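Local atomic coordinates of glutamate--tRNA ligase (Methanothermobacter thermautotrophicus, PDB entry 3AII), a protein that is a non-discriminating glutamyl-tRNA synthetase that probably activates glutamate with ATP as Glu-AMP and then transfers it to the acceptor end of tRNA. Residues R361-L371 and I389-E400; L413-V422 and V464-Y475. All coordinates share one frame; numbering follows the deposited sequence.

Interaction 1 (R361-L371 and I389-E400); sequences RGIRPEAIRKL and IYGLNRSILEEE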
loop_
_atom_site.group_PDB
_atom_site.type_symbol
_atom_site.label_atom_id
_atom_site.label_comp_id
_atom_site.label_asym_id
_atom_site.label_seq_id
_atom_site.Cartn_x
_atom_site.Cartn_y
_atom_site.Cartn_z
ATOM N N ARG A 361 0.289 -10.874 5.103
ATOM C CA ARG A 361 1.353 -11.819 4.759
ATOM C C ARG A 361 2.533 -11.788 5.737
ATOM O O ARG A 361 3.442 -12.617 5.648
ATOM C CB ARG A 361 1.853 -11.527 3.337
ATOM C CG ARG A 361 0.835 -11.876 2.274
ATOM C CD ARG A 361 1.243 -11.325 0.920
ATOM N NE ARG A 361 2.612 -11.669 0.577
ATOM C CZ ARG A 361 3.333 -11.036 -0.342
ATOM N NH1 ARG A 361 2.817 -9.997 -1.007
ATOM N NH2 ARG A 361 4.569 -11.431 -0.593
ATOM N N GLY A 362 2.527 -10.826 6.654
ATOM C CA GLY A 362 3.606 -10.693 7.622
ATOM C C GLY A 362 4.698 -9.717 7.224
ATOM O O GLY A 362 5.792 -9.727 7.800
ATOM N N ILE A 363 4.420 -8.867 6.242
ATOM C CA ILE A 363 5.334 -7.759 5.965
ATOM C C ILE A 363 5.182 -6.695 7.060
ATOM O O ILE A 363 4.072 -6.233 7.340
ATOM C CB ILE A 363 5.050 -7.112 4.604
ATOM C CG1 ILE A 363 5.091 -8.159 3.481
ATOM C CG2 ILE A 363 6.026 -5.967 4.358
ATOM C CD1 ILE A 363 6.406 -8.882 3.355
ATOM N N ARG A 364 6.293 -6.291 7.667
ATOM C CA ARG A 364 6.296 -5.331 8.781
ATOM C C ARG A 364 6.221 -3.878 8.312
ATOM O O ARG A 364 6.862 -3.507 7.322
ATOM C CB ARG A 364 7.578 -5.493 9.605
ATOM C CG ARG A 364 7.726 -6.824 10.323
ATOM C CD ARG A 364 7.079 -6.786 11.701
ATOM N NE ARG A 364 7.539 -7.894 12.532
ATOM C CZ ARG A 364 8.324 -7.761 13.597
ATOM N NH1 ARG A 364 8.686 -8.831 14.285
ATOM N NH2 ARG A 364 8.728 -6.559 13.983
ATOM N N PRO A 365 5.480 -3.032 9.037
ATOM C CA PRO A 365 5.412 -1.639 8.594
ATOM C C PRO A 365 6.774 -0.956 8.689
ATOM O O PRO A 365 7.045 -0.043 7.908
ATOM C CB PRO A 365 4.396 -1.002 9.556
ATOM C CG PRO A 365 4.329 -1.926 10.737
ATOM C CD PRO A 365 4.621 -3.308 10.198
ATOM N N GLU A 366 7.618 -1.405 9.617
ATOM C CA GLU A 366 8.970 -0.881 9.790
ATOM C C GLU A 366 9.809 -1.072 8.528
ATOM O O GLU A 366 10.679 -0.254 8.207
ATOM C CB GLU A 366 9.651 -1.580 10.972
ATOM C CG GLU A 366 9.099 -1.206 12.353
ATOM C CD GLU A 366 7.740 -1.826 12.677
ATOM O OE1 GLU A 366 7.397 -2.903 12.134
ATOM O OE2 GLU A 366 7.010 -1.230 13.500
ATOM N N ALA A 367 9.563 -2.186 7.833
ATOM C CA ALA A 367 10.267 -2.479 6.583
ATOM C C ALA A 367 9.883 -1.450 5.521
ATOM O O ALA A 367 10.733 -0.959 4.773
ATOM C CB ALA A 367 9.943 -3.891 6.089
ATOM N N ILE A 368 8.595 -1.128 5.465
ATOM C CA ILE A 368 8.098 -0.122 4.531
ATOM C C ILE A 368 8.670 1.250 4.858
ATOM O O ILE A 368 9.123 1.980 3.964
ATOM C CB ILE A 368 6.562 -0.057 4.560
ATOM C CG1 ILE A 368 5.973 -1.409 4.164
ATOM C CG2 ILE A 368 6.060 1.032 3.628
ATOM C CD1 ILE A 368 6.495 -1.938 2.859
ATOM N N ARG A 369 8.654 1.602 6.139
ATOM C CA ARG A 369 9.183 2.893 6.554
ATOM C C ARG A 369 10.657 3.001 6.191
ATOM O O ARG A 369 11.090 4.015 5.655
ATOM C CB ARG A 369 8.981 3.138 8.053
ATOM C CG ARG A 369 9.484 4.509 8.506
ATOM C CD ARG A 369 9.163 4.788 9.968
ATOM N NE ARG A 369 7.729 4.885 10.228
ATOM C CZ ARG A 369 7.016 6.007 10.142
ATOM N NH1 ARG A 369 5.722 5.983 10.407
ATOM N NH2 ARG A 369 7.589 7.156 9.788
ATOM N N LYS A 370 11.419 1.947 6.462
ATOM C CA LYS A 370 12.854 1.976 6.188
ATOM C C LYS A 370 13.141 2.143 4.699
ATOM O O LYS A 370 14.028 2.907 4.314
ATOM C CB LYS A 370 13.558 0.728 6.740
ATOM C CG LYS A 370 15.042 0.694 6.410
ATOM C CD LYS A 370 15.822 -0.276 7.278
ATOM C CE LYS A 370 17.294 -0.295 6.857
ATOM N NZ LYS A 370 18.161 -1.055 7.800
ATOM N N LEU A 371 12.374 1.445 3.869
ATOM C CA LEU A 371 12.520 1.536 2.420
ATOM C C LEU A 371 12.313 2.973 1.962
ATOM O O LEU A 371 13.163 3.554 1.283
ATOM C CB LEU A 371 11.497 0.642 1.726
ATOM C CG LEU A 371 11.503 0.767 0.198
ATOM C CD1 LEU A 371 12.831 0.284 -0.370
ATOM C CD2 LEU A 371 10.346 0.007 -0.419
ATOM N N ILE A 389 11.737 -4.949 -0.804
ATOM C CA ILE A 389 10.943 -4.875 0.413
ATOM C C ILE A 389 11.152 -6.167 1.213
ATOM O O ILE A 389 11.282 -6.142 2.444
ATOM C CB ILE A 389 9.452 -4.677 0.096
ATOM C CG1 ILE A 389 9.217 -3.287 -0.508
ATOM C CG2 ILE A 389 8.596 -4.858 1.348
ATOM C CD1 ILE A 389 7.811 -3.084 -1.018
ATOM N N TYR A 390 11.218 -7.289 0.508
ATOM C CA TYR A 390 11.384 -8.578 1.175
ATOM C C TYR A 390 12.723 -8.639 1.899
ATOM O O TYR A 390 12.824 -9.199 2.994
ATOM C CB TYR A 390 11.287 -9.737 0.177
ATOM C CG TYR A 390 9.950 -9.858 -0.526
ATOM C CD1 TYR A 390 8.795 -9.332 0.034
ATOM C CD2 TYR A 390 9.840 -10.537 -1.735
ATOM C CE1 TYR A 390 7.574 -9.445 -0.601
ATOM C CE2 TYR A 390 8.618 -10.659 -2.377
ATOM C CZ TYR A 390 7.490 -10.113 -1.803
ATOM O OH TYR A 390 6.272 -10.235 -2.426
ATOM N N GLY A 391 13.753 -8.076 1.279
ATOM C CA GLY A 391 15.069 -8.030 1.884
ATOM C C GLY A 391 15.077 -7.317 3.223
ATOM O O GLY A 391 15.703 -7.779 4.181
ATOM N N LEU A 392 14.379 -6.187 3.296
ATOM C CA LEU A 392 14.297 -5.432 4.535
ATOM C C LEU A 392 13.468 -6.186 5.562
ATOM O O LEU A 392 13.799 -6.211 6.751
ATOM C CB LEU A 392 13.676 -4.058 4.278
ATOM C CG LEU A 392 14.567 -3.075 3.521
ATOM C CD1 LEU A 392 13.751 -1.855 3.130
ATOM C CD2 LEU A 392 15.764 -2.684 4.374
ATOM N N ASN A 393 12.379 -6.783 5.100
ATOM C CA ASN A 393 11.519 -7.541 5.998
ATOM C C ASN A 393 12.228 -8.773 6.546
ATOM O O ASN A 393 12.103 -9.111 7.730
ATOM C CB ASN A 393 10.239 -7.970 5.284
ATOM C CG ASN A 393 9.114 -8.213 6.250
ATOM O OD1 ASN A 393 8.763 -7.324 7.031
ATOM N ND2 ASN A 393 8.548 -9.421 6.226
ATOM N N ARG A 394 12.967 -9.447 5.672
ATOM C CA ARG A 394 13.715 -10.640 6.062
ATOM C C ARG A 394 14.718 -10.316 7.177
ATOM O O ARG A 394 14.845 -11.065 8.142
ATOM C CB ARG A 394 14.424 -11.230 4.844
ATOM C CG ARG A 394 15.225 -12.496 5.130
ATOM C CD ARG A 394 15.852 -13.044 3.840
ATOM N NE ARG A 394 14.837 -13.304 2.822
ATOM C CZ ARG A 394 14.688 -12.602 1.698
ATOM N NH1 ARG A 394 13.717 -12.920 0.846
ATOM N NH2 ARG A 394 15.509 -11.596 1.416
ATOM N N SER A 395 15.397 -9.178 7.061
ATOM C CA SER A 395 16.337 -8.755 8.091
ATOM C C SER A 395 15.672 -8.628 9.452
ATOM O O SER A 395 16.286 -8.922 10.476
ATOM C CB SER A 395 17.041 -7.460 7.691
ATOM O OG SER A 395 17.832 -7.704 6.541
ATOM N N ILE A 396 14.411 -8.215 9.458
ATOM C CA ILE A 396 13.657 -8.142 10.701
ATOM C C ILE A 396 13.203 -9.525 11.170
ATOM O O ILE A 396 13.452 -9.918 12.305
ATOM C CB ILE A 396 12.428 -7.234 10.563
ATOM C CG1 ILE A 396 12.862 -5.805 10.227
ATOM C CG2 ILE A 396 11.601 -7.261 11.854
ATOM C CD1 ILE A 396 11.706 -4.898 9.857
ATOM N N LEU A 397 12.532 -10.263 10.295
ATOM C CA LEU A 397 11.959 -11.541 10.687
ATOM C C LEU A 397 13.019 -12.582 11.050
ATOM O O LEU A 397 12.802 -13.417 11.928
ATOM C CB LEU A 397 11.048 -12.088 9.584
ATOM C CG LEU A 397 9.787 -11.290 9.290
ATOM C CD1 LEU A 397 8.908 -12.050 8.287
ATOM C CD2 LEU A 397 9.048 -11.031 10.592
ATOM N N GLU A 398 14.165 -12.557 10.378
ATOM C CA GLU A 398 15.119 -13.643 10.588
ATOM C C GLU A 398 15.707 -13.602 11.991
ATOM O O GLU A 398 16.309 -14.574 12.434
ATOM C CB GLU A 398 16.222 -13.661 9.522
ATOM C CG GLU A 398 17.240 -12.563 9.664
ATOM C CD GLU A 398 18.166 -12.487 8.465
ATOM O OE1 GLU A 398 18.026 -13.331 7.548
ATOM O OE2 GLU A 398 19.027 -11.582 8.444
ATOM N N GLU A 399 15.509 -12.495 12.696
ATOM C CA GLU A 399 16.080 -12.366 14.032
ATOM C C GLU A 399 15.131 -12.807 15.135
ATOM O O GLU A 399 15.534 -12.914 16.293
ATOM C CB GLU A 399 16.549 -10.933 14.292
ATOM C CG GLU A 399 17.763 -10.527 13.466
ATOM C CD GLU A 399 18.926 -11.498 13.607
ATOM O OE1 GLU A 399 19.765 -11.560 12.681
ATOM O OE2 GLU A 399 19.003 -12.205 14.637
ATOM N N GLU A 400 13.874 -13.066 14.795
ATOM C CA GLU A 400 12.907 -13.370 15.841
ATOM C C GLU A 400 11.853 -14.413 15.494
ATOM O O GLU A 400 11.230 -14.972 16.393
ATOM C CB GLU A 400 12.215 -12.093 16.313
ATOM C CG GLU A 400 11.367 -11.417 15.248
ATOM C CD GLU A 400 10.665 -10.176 15.772
ATOM O OE1 GLU A 400 11.166 -9.057 15.526
ATOM O OE2 GLU A 400 9.614 -10.320 16.430
#

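Interaction 2 (L413-V422 and V464-Y475); sequences LEVVGLPGPV and VNVIYSGGELRY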
loop_
_atom_site.group_PDB
_atom_site.type_symbol
_atom_site.label_atom_id
_atom_site.label_comp_id
_atom_site.label_asym_id
_atom_site.label_seq_id
_atom_site.Cartn_x
_atom_site.Cartn_y
_atom_site.Cartn_z
ATOM N N LEU A 413 6.614 -41.587 3.989
ATOM C CA LEU A 413 7.608 -42.618 3.731
ATOM C C LEU A 413 8.086 -43.277 5.019
ATOM O O LEU A 413 8.367 -42.605 6.016
ATOM C CB LEU A 413 8.808 -42.025 2.998
ATOM C CG LEU A 413 8.547 -41.467 1.598
ATOM C CD1 LEU A 413 9.690 -40.573 1.113
ATOM C CD2 LEU A 413 8.332 -42.640 0.648
ATOM N N GLU A 414 8.186 -44.602 4.993
ATOM C CA GLU A 414 8.769 -45.337 6.105
ATOM C C GLU A 414 10.280 -45.256 6.009
ATOM O O GLU A 414 10.838 -45.425 4.923
ATOM C CB GLU A 414 8.350 -46.808 6.033
ATOM C CG GLU A 414 9.007 -47.664 7.073
ATOM C CD GLU A 414 8.465 -49.074 7.072
ATOM O OE1 GLU A 414 7.870 -49.474 6.048
ATOM O OE2 GLU A 414 8.637 -49.776 8.092
ATOM N N VAL A 415 10.954 -44.992 7.127
ATOM C CA VAL A 415 12.413 -45.070 7.123
ATOM C C VAL A 415 12.779 -46.538 7.319
ATOM O O VAL A 415 12.863 -47.023 8.441
ATOM C CB VAL A 415 13.054 -44.181 8.216
ATOM C CG1 VAL A 415 14.577 -44.283 8.171
ATOM C CG2 VAL A 415 12.599 -42.728 8.032
ATOM N N VAL A 416 12.943 -47.254 6.210
ATOM C CA VAL A 416 13.183 -48.697 6.264
ATOM C C VAL A 416 14.550 -49.000 6.858
ATOM O O VAL A 416 15.561 -48.455 6.430
ATOM C CB VAL A 416 13.091 -49.317 4.860
ATOM C CG1 VAL A 416 13.454 -50.801 4.891
ATOM C CG2 VAL A 416 11.689 -49.104 4.279
ATOM N N GLY A 417 14.581 -49.847 7.880
ATOM C CA GLY A 417 15.841 -50.205 8.506
ATOM C C GLY A 417 16.295 -49.287 9.630
ATOM O O GLY A 417 17.416 -49.429 10.127
ATOM N N LEU A 418 15.444 -48.343 10.035
ATOM C CA LEU A 418 15.765 -47.506 11.191
ATOM C C LEU A 418 16.026 -48.424 12.387
ATOM O O LEU A 418 15.169 -49.240 12.747
ATOM C CB LEU A 418 14.608 -46.557 11.500
ATOM C CG LEU A 418 14.814 -45.584 12.661
ATOM C CD1 LEU A 418 15.930 -44.590 12.340
ATOM C CD2 LEU A 418 13.507 -44.850 12.971
ATOM N N PRO A 419 17.220 -48.323 12.990
ATOM C CA PRO A 419 17.558 -49.248 14.088
ATOM C C PRO A 419 16.643 -49.107 15.307
ATOM O O PRO A 419 16.347 -50.095 15.985
ATOM C CB PRO A 419 18.998 -48.855 14.450
ATOM C CG PRO A 419 19.547 -48.236 13.187
ATOM C CD PRO A 419 18.368 -47.489 12.594
ATOM N N GLY A 420 16.193 -47.889 15.582
ATOM C CA GLY A 420 15.312 -47.650 16.710
ATOM C C GLY A 420 14.943 -46.184 16.733
ATOM O O GLY A 420 15.441 -45.419 15.912
ATOM N N PRO A 421 14.076 -45.784 17.671
ATOM C CA PRO A 421 13.601 -44.393 17.664
ATOM C C PRO A 421 14.732 -43.406 17.914
ATOM O O PRO A 421 15.702 -43.696 18.620
ATOM C CB PRO A 421 12.581 -44.345 18.812
ATOM C CG PRO A 421 12.381 -45.792 19.245
ATOM C CD PRO A 421 13.610 -46.531 18.849
ATOM N N VAL A 422 14.596 -42.227 17.322
ATOM C CA VAL A 422 15.576 -41.172 17.484
ATOM C C VAL A 422 14.845 -39.917 17.932
ATOM O O VAL A 422 13.908 -39.481 17.276
ATOM C CB VAL A 422 16.265 -40.862 16.151
ATOM C CG1 VAL A 422 17.255 -39.723 16.309
ATOM C CG2 VAL A 422 16.956 -42.128 15.605
ATOM N N VAL A 464 18.679 -38.188 10.793
ATOM C CA VAL A 464 19.353 -39.377 10.259
ATOM C C VAL A 464 19.651 -39.181 8.791
ATOM O O VAL A 464 19.090 -38.300 8.152
ATOM C CB VAL A 464 18.488 -40.655 10.390
ATOM C CG1 VAL A 464 18.311 -41.044 11.854
ATOM C CG2 VAL A 464 17.140 -40.462 9.692
ATOM N N ASN A 465 20.523 -40.020 8.242
ATOM C CA ASN A 465 20.823 -39.976 6.816
ATOM C C ASN A 465 20.155 -41.173 6.150
ATOM O O ASN A 465 20.190 -42.275 6.683
ATOM C CB ASN A 465 22.337 -40.042 6.598
ATOM C CG ASN A 465 23.086 -39.051 7.467
ATOM O OD1 ASN A 465 22.685 -37.897 7.582
ATOM N ND2 ASN A 465 24.173 -39.501 8.095
ATOM N N VAL A 466 19.518 -40.938 5.011
ATOM C CA VAL A 466 18.800 -42.000 4.323
ATOM C C VAL A 466 19.107 -41.939 2.838
ATOM O O VAL A 466 19.690 -40.961 2.359
ATOM C CB VAL A 466 17.296 -41.838 4.505
ATOM C CG1 VAL A 466 16.924 -41.990 5.987
ATOM C CG2 VAL A 466 16.834 -40.481 3.947
ATOM N N ILE A 467 18.727 -42.996 2.118
ATOM C CA ILE A 467 18.803 -43.001 0.667
ATOM C C ILE A 467 17.413 -43.269 0.106
ATOM O O ILE A 467 16.743 -44.232 0.495
ATOM C CB ILE A 467 19.833 -44.035 0.155
ATOM C CG1 ILE A 467 21.217 -43.669 0.691
ATOM C CG2 ILE A 467 19.847 -44.065 -1.376
ATOM C CD1 ILE A 467 22.238 -44.722 0.515
ATOM N N TYR A 468 16.970 -42.388 -0.783
ATOM C CA TYR A 468 15.667 -42.509 -1.413
ATOM C C TYR A 468 15.877 -43.073 -2.815
ATOM O O TYR A 468 16.504 -42.435 -3.658
ATOM C CB TYR A 468 14.989 -41.128 -1.473
ATOM C CG TYR A 468 13.560 -41.137 -1.973
ATOM C CD1 TYR A 468 12.633 -42.040 -1.475
ATOM C CD2 TYR A 468 13.136 -40.230 -2.948
ATOM C CE1 TYR A 468 11.323 -42.047 -1.927
ATOM C CE2 TYR A 468 11.832 -40.238 -3.408
ATOM C CZ TYR A 468 10.931 -41.142 -2.891
ATOM O OH TYR A 468 9.624 -41.159 -3.333
ATOM N N SER A 469 15.373 -44.275 -3.063
ATOM C CA SER A 469 15.446 -44.816 -4.415
ATOM C C SER A 469 14.397 -45.887 -4.627
ATOM O O SER A 469 14.018 -46.584 -3.688
ATOM C CB SER A 469 16.850 -45.339 -4.742
ATOM O OG SER A 469 17.172 -46.479 -3.974
ATOM N N GLY A 470 13.901 -45.973 -5.858
ATOM C CA GLY A 470 12.842 -46.905 -6.185
ATOM C C GLY A 470 11.587 -46.636 -5.384
ATOM O O GLY A 470 10.767 -47.530 -5.190
ATOM N N GLY A 471 11.437 -45.399 -4.912
ATOM C CA GLY A 471 10.265 -45.008 -4.153
ATOM C C GLY A 471 10.324 -45.472 -2.711
ATOM O O GLY A 471 9.330 -45.427 -1.989
ATOM N N GLU A 472 11.497 -45.925 -2.285
ATOM C CA GLU A 472 11.650 -46.411 -0.925
ATOM C C GLU A 472 12.698 -45.609 -0.173
ATOM O O GLU A 472 13.734 -45.259 -0.715
ATOM C CB GLU A 472 12.051 -47.884 -0.938
ATOM C CG GLU A 472 12.356 -48.430 0.433
ATOM C CD GLU A 472 12.660 -49.915 0.401
ATOM O OE1 GLU A 472 13.720 -50.297 -0.145
ATOM O OE2 GLU A 472 11.841 -50.688 0.923
ATOM N N LEU A 473 12.421 -45.310 1.083
ATOM C CA LEU A 473 13.365 -44.545 1.877
ATOM C C LEU A 473 14.103 -45.492 2.816
ATOM O O LEU A 473 13.472 -46.109 3.670
ATOM C CB LEU A 473 12.600 -43.464 2.651
ATOM C CG LEU A 473 13.401 -42.295 3.212
ATOM C CD1 LEU A 473 13.973 -41.447 2.089
ATOM C CD2 LEU A 473 12.535 -41.452 4.138
ATOM N N ARG A 474 15.423 -45.634 2.655
ATOM C CA ARG A 474 16.186 -46.583 3.467
ATOM C C ARG A 474 17.219 -45.923 4.378
ATOM O O ARG A 474 17.981 -45.068 3.947
ATOM C CB ARG A 474 16.884 -47.626 2.589
ATOM C CG ARG A 474 17.904 -48.447 3.352
ATOM C CD ARG A 474 18.399 -49.643 2.552
ATOM N NE ARG A 474 17.344 -50.616 2.288
ATOM C CZ ARG A 474 16.867 -51.466 3.193
ATOM N NH1 ARG A 474 15.910 -52.323 2.863
ATOM N NH2 ARG A 474 17.339 -51.446 4.434
ATOM N N TYR A 475 17.238 -46.350 5.640
ATOM C CA TYR A 475 18.186 -45.855 6.636
ATOM C C TYR A 475 19.620 -46.123 6.207
ATOM O O TYR A 475 19.932 -47.223 5.722
ATOM C CB TYR A 475 17.941 -46.550 7.975
ATOM C CG TYR A 475 18.891 -46.102 9.054
ATOM C CD1 TYR A 475 18.655 -44.925 9.752
ATOM C CD2 TYR A 475 20.025 -46.843 9.375
ATOM C CE1 TYR A 475 19.515 -44.494 10.740
ATOM C CE2 TYR A 475 20.893 -46.414 10.360
ATOM C CZ TYR A 475 20.630 -45.244 11.043
ATOM O OH TYR A 475 21.488 -44.819 12.033
HETATM O O HOH W 1 10.064 -46.054 2.359
#

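Interaction 1 (R361-L371 and I389-E400)
A367 and N393 mark the point where the two backbones come nearest, their CA atoms 5.2 Å apart. The axes of helix segments 365-371 and 389-397 approach to 8.6 Å with N-to-C directions 130° apart, a steep crossing that runs more antiparallel than parallel. Small A367 permits this closeness: its CB lies against N393 and L392, and its carbonyl O is 3.6 Å from L392 CD1. Beyond it, L371 CD2 meets I389 CG1 at 3.5 Å, a tight carbon contact, while I368 CD1 reaches I389 CG2.

On the loop side, the amide of N393 binds two backbone groups. With CG swung away from its own backbone N (chi1 -156°), OD1 accepts a nearly straight bond from R364 N at 2.8 Å, and ND2 donates to G362 O at 3.2 Å. G362 has positive phi and ends the preceding helix in a Schellman motif, and R364 is the N-cap of the next helix, so one side chain ties together the end of one helix and the start of the next. I363 CD1 packs beside ND2. R361 NH2 donates to Y390 OH at 2.8 Å (172° at the hydrogen), with the hydroxyl in the guanidinium plane. R364, deposited in two conformers, lays one guanidinium face over I396 CG2; its NH1 forms a salt bridge with E400 OE2, though the exact geometry of this pair is doubtful.

The two helices, followed in the chain by the beta-rich C-terminal part, are consistent with the helical stem-contact fold of class I synthetases. I368 packs against I111, A114 and I118 of helix 111-126. Elsewhere R361 bonds to the carbonyls of Y550 and A551, N393 ND2 to H552, and L397 rests on F536, joining the helices to strands 535-541 and 546-552.

Interaction 2 (L413-V422 and V464-Y475)
V416 lies level with R474 on the neighbouring strand and bonds to the residues flanking it, L473 and Y475. Its N donates to L473 O at 2.8 Å, in the carbonyl plane, and its O accepts from Y475 N at 2.8 Å, a bond of 172° at the hydrogen. This is the parallel pattern. One step back the pairing loosens: a water accepts from L473 N and donates to E414 O, in place of a direct bond.

The packed face is apolar. V415 CG1 meets V466 CG1 at 3.9 Å, V415 CG2 touches L473 CD2, and L413 lies against L473 and, through CD1, the Y468 ring. P419 CD stands 3.4 Å above the centroid of the Y475 ring, 8° off its normal, a CH-pi contact. L418 CD1 reaches Y475 CD1 at 3.8 Å. The type II turn V415-L418, with G417 at positive phi, carries L418 and the following P419 to the ring, which stands anti to its own backbone N (chi1 179°) and so meets them. An alanine in place of Y475 offers P419 CD and L418 CD1 no ring to rest on, and would probably leave a gap that lets the turn shift.

The opposite face is more open: V416 CG1 lies 3.5 Å from NH1 of exposed R474, over one guanidinium face, and CG2 lies near E472 OE2. The pairing joins the first and last strands of a mixed six-stranded sheet, with the 464-469/472-475 hairpin turning through a type I' turn. It is consistent with one of the two beta-barrels of the anticodon-binding part of GlnRS-type enzymes.

Interaction 1 closes before interaction 2 opens, and the two do not touch: their centres are 39 Å apart and their nearest atoms about 24 Å. Interaction 1 pairs helices in the catalytic part, whereas interaction 2 pairs strands in the anticodon-binding part. Along the chain, helix 386-397 leads into strand 402-408 of one six-stranded sheet and then strand 410-416 of another, the sheet that holds interaction 2. The first of these sheets also contains strands 535-541 and 546-552, against which interaction 1 packs. The helical contact thus stands at the base of the two-sheet anticodon-binding arm, and the strand contact lies farther out along it.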